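PDB 1LJ8: mannitol dehydrogenase from Pseudomonas fluorescens, which probably catalyses the NAD-dependent interconversion of mannitol and fructose, as expected of a mannitol 2-dehydrogenase, and binds NAD in a Rossmann domain. Local coordinates for residues 135-140 with 147-152. Numbering follows the deposited sequence.
Sequences GYCIDD and AHLPQI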
ATOM      1  N   GLY A 135       7.924   1.846  -4.544  1.00 17.06           N
ATOM      2  CA  GLY A 135       8.668   0.793  -5.257  1.00 16.83           C
ATOM      3  C   GLY A 135       8.744   0.892  -6.779  1.00 15.26           C
ATOM      4  O   GLY A 135       9.476   0.136  -7.414  1.00 15.83           O
ATOM      5  N   TYR A 136       8.039   1.848  -7.383  1.00 14.53           N
ATOM      6  CA  TYR A 136       7.991   1.918  -8.844  1.00 14.62           C
ATOM      7  C   TYR A 136       9.027   2.820  -9.514  1.00 15.84           C
ATOM      8  O   TYR A 136       9.146   2.835 -10.748  1.00 14.87           O
ATOM      9  CB  TYR A 136       6.576   2.308  -9.289  1.00 14.14           C
ATOM     10  CG  TYR A 136       5.528   1.282  -8.853  1.00 12.84           C
ATOM     11  CD1 TYR A 136       5.094   1.205  -7.522  1.00 13.85           C
ATOM     12  CD2 TYR A 136       5.055   0.344  -9.768  1.00 13.11           C
ATOM     13  CE1 TYR A 136       4.201   0.203  -7.121  1.00 13.96           C
ATOM     14  CE2 TYR A 136       4.155  -0.696  -9.388  1.00 12.38           C
ATOM     15  CZ  TYR A 136       3.739  -0.748  -8.060  1.00 12.50           C
ATOM     16  OH  TYR A 136       2.876  -1.752  -7.683  1.00 11.75           O
ATOM     17  N   CYS A 137       9.729   3.580  -8.692  1.00 16.14           N
ATOM     18  CA  CYS A 137      10.812   4.415  -9.159  1.00 18.44           C
ATOM     19  C   CYS A 137      10.473   5.428 -10.237  1.00 18.84           C
ATOM     20  O   CYS A 137      11.270   5.603 -11.176  1.00 19.80           O
ATOM     21  CB  CYS A 137      11.955   3.516  -9.659  1.00 18.48           C
ATOM     22  SG  CYS A 137      12.507   2.327  -8.373  1.00 23.32           S
ATOM     23  N   ILE A 138       9.295   6.048 -10.161  1.00 18.67           N
ATOM     24  CA  ILE A 138       8.973   7.113 -11.127  1.00 20.12           C
ATOM     25  C   ILE A 138       8.972   8.389 -10.290  1.00 20.86           C
ATOM     26  O   ILE A 138       8.352   8.426  -9.213  1.00 20.33           O
ATOM     27  CB  ILE A 138       7.555   6.981 -11.758  1.00 20.84           C
ATOM     28  CG1 ILE A 138       7.495   5.755 -12.671  1.00 23.57           C
ATOM     29  CG2 ILE A 138       7.196   8.316 -12.532  1.00 20.53           C
ATOM     30  CD1 ILE A 138       8.276   5.902 -13.914  1.00 22.71           C
ATOM     31  N   ASP A 139       9.669   9.424 -10.756  1.00 18.61           N
ATOM     32  CA  ASP A 139       9.720  10.726 -10.059  1.00 20.18           C
ATOM     33  C   ASP A 139       8.424  11.460 -10.471  1.00 20.49           C
ATOM     34  O   ASP A 139       8.265  11.824 -11.644  1.00 21.23           O
ATOM     35  CB  ASP A 139      10.957  11.497 -10.541  1.00 20.88           C
ATOM     36  CG  ASP A 139      11.126  12.876  -9.886  1.00 23.02           C
ATOM     37  OD1 ASP A 139      10.151  13.474  -9.373  1.00 19.97           O
ATOM     38  OD2 ASP A 139      12.280  13.372  -9.914  1.00 22.51           O
ATOM     39  N   ASP A 140       7.487  11.651  -9.535  1.00 20.42           N
ATOM     40  CA  ASP A 140       6.218  12.318  -9.863  1.00 22.19           C
ATOM     41  C   ASP A 140       6.316  13.774 -10.308  1.00 23.28           C
ATOM     42  O   ASP A 140       5.424  14.259 -10.994  1.00 25.41           O
ATOM     43  CB  ASP A 140       5.253  12.198  -8.683  1.00 22.01           C
ATOM     44  CG  ASP A 140       4.932  10.768  -8.377  1.00 23.77           C
ATOM     45  OD1 ASP A 140       4.455  10.098  -9.311  1.00 26.32           O
ATOM     46  OD2 ASP A 140       5.180  10.304  -7.242  1.00 23.96           O
ATOM     47  N   ALA A 147      16.282   6.036 -13.403  1.00 24.24           N
ATOM     48  CA  ALA A 147      17.316   5.086 -13.861  1.00 26.05           C
ATOM     49  C   ALA A 147      18.598   5.128 -13.069  1.00 26.90           C
ATOM     50  O   ALA A 147      19.323   4.124 -13.006  1.00 27.45           O
ATOM     51  CB  ALA A 147      17.618   5.338 -15.323  1.00 25.84           C
ATOM     52  N   HIS A 148      18.879   6.276 -12.445  1.00 26.38           N
ATOM     53  CA  HIS A 148      20.109   6.450 -11.663  1.00 27.63           C
ATOM     54  C   HIS A 148      20.159   5.742 -10.319  1.00 26.64           C
ATOM     55  O   HIS A 148      21.242   5.627  -9.717  1.00 25.75           O
ATOM     56  CB  HIS A 148      20.359   7.934 -11.400  1.00 30.72           C
ATOM     57  CG  HIS A 148      19.280   8.571 -10.573  1.00 34.07           C
ATOM     58  ND1 HIS A 148      18.033   8.879 -11.087  1.00 34.41           N
ATOM     59  CD2 HIS A 148      19.235   8.874  -9.253  1.00 34.95           C
ATOM     60  CE1 HIS A 148      17.270   9.347 -10.112  1.00 36.68           C
ATOM     61  NE2 HIS A 148      17.975   9.352  -8.991  1.00 36.68           N
ATOM     62  N   LEU A 149      19.016   5.266  -9.825  1.00 23.96           N
ATOM     63  CA  LEU A 149      19.021   4.585  -8.543  1.00 24.15           C
ATOM     64  C   LEU A 149      20.011   3.431  -8.643  1.00 23.59           C
ATOM     65  O   LEU A 149      20.081   2.736  -9.668  1.00 20.75           O
ATOM     66  CB  LEU A 149      17.617   4.051  -8.183  1.00 24.25           C
ATOM     67  CG  LEU A 149      16.618   5.176  -7.909  1.00 25.59           C
ATOM     68  CD1 LEU A 149      15.175   4.620  -7.770  1.00 23.86           C
ATOM     69  CD2 LEU A 149      17.062   5.903  -6.652  1.00 25.67           C
ATOM     70  N   PRO A 150      20.763   3.205  -7.571  1.00 23.41           N
ATOM     71  CA  PRO A 150      21.776   2.137  -7.517  1.00 23.21           C
ATOM     72  C   PRO A 150      21.292   0.719  -7.822  1.00 22.34           C
ATOM     73  O   PRO A 150      21.952  -0.035  -8.541  1.00 20.01           O
ATOM     74  CB  PRO A 150      22.356   2.284  -6.099  1.00 24.79           C
ATOM     75  CG  PRO A 150      21.191   2.982  -5.304  1.00 27.55           C
ATOM     76  CD  PRO A 150      20.710   3.979  -6.316  1.00 24.41           C
ATOM     77  N   GLN A 151      20.141   0.342  -7.272  1.00 20.96           N
ATOM     78  CA  GLN A 151      19.638  -0.998  -7.496  1.00 20.19           C
ATOM     79  C   GLN A 151      19.163  -1.144  -8.956  1.00 18.94           C
ATOM     80  O   GLN A 151      19.222  -2.245  -9.530  1.00 17.52           O
ATOM     81  CB  GLN A 151      18.512  -1.292  -6.483  1.00 21.83           C
ATOM     82  CG  GLN A 151      17.284  -0.405  -6.652  1.00 26.15           C
ATOM     83  CD  GLN A 151      17.309   0.934  -5.880  1.00 29.68           C
ATOM     84  OE1 GLN A 151      18.347   1.601  -5.743  1.00 25.52           O
ATOM     85  NE2 GLN A 151      16.118   1.341  -5.392  1.00 30.65           N
ATOM     86  N   ILE A 152      18.703  -0.047  -9.572  1.00 16.93           N
ATOM     87  CA  ILE A 152      18.292  -0.095 -10.979  1.00 17.40           C
ATOM     88  C   ILE A 152      19.570  -0.221 -11.830  1.00 18.95           C
ATOM     89  O   ILE A 152      19.611  -1.009 -12.776  1.00 17.79           O
ATOM     90  CB  ILE A 152      17.504   1.180 -11.419  1.00 17.67           C
ATOM     91  CG1 ILE A 152      16.149   1.243 -10.652  1.00 18.48           C
ATOM     92  CG2 ILE A 152      17.264   1.163 -12.957  1.00 17.55           C
ATOM     93  CD1 ILE A 152      15.226   0.077 -10.932  1.00 20.05           C
TER
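Cys137 reaches across to Leu149 and Ile152, and this small apolar cluster carries nearly all of the contact. The main touch is between the sulfur and one methyl of the leucine: Cys137 SG lies 3.6 Å from Leu149 CD1, and Cys137 CB follows at 3.9 Å from the same methyl, so the leucine branch rests alongside the CB-SG bond. Leu149 CG stands anti to its carbonyl carbon (chi1 -68°), and with chi2 extended (171°) CD1 becomes the leading atom toward the cysteine. Ile152 adds a looser touch from the first turn of the helix, its CD1 4.4 Å from Cys137 SG. A cysteine suits this place because its short, polarisable side chain can meet the methyls of two branched aliphatic residues without needing a polar partner. Phe145 and Phe166 also pack on both Cys137 and Ile152, extending the apolar cluster.

No hydrogen bond joins the two segments; polar ties run beside them. The backbone of Cys137 bonds to that of Met146, just ahead of 147-152, and a weak bond of 3.1 Å from Ile152 N to Leu149 O marks the helix start, where Leu149 is the N-cap residue. Pro150 suits the first turn, where its missing N-H costs no helical bond. Next to Cys137 in the chain, Tyr136 OH hydrogen-bonds to Ser188 OG and to OD2 of the NAD-binding residue Asp190.

The short antiparallel strands 138-139 and 144-145 form a small beta-hairpin, and the chain then runs on into helix 150-157; the contact packs the start of that helix against the residue leading into the hairpin, within the Rossmann domain and with the Cys137 side chain about 7 Å from the bound NAD.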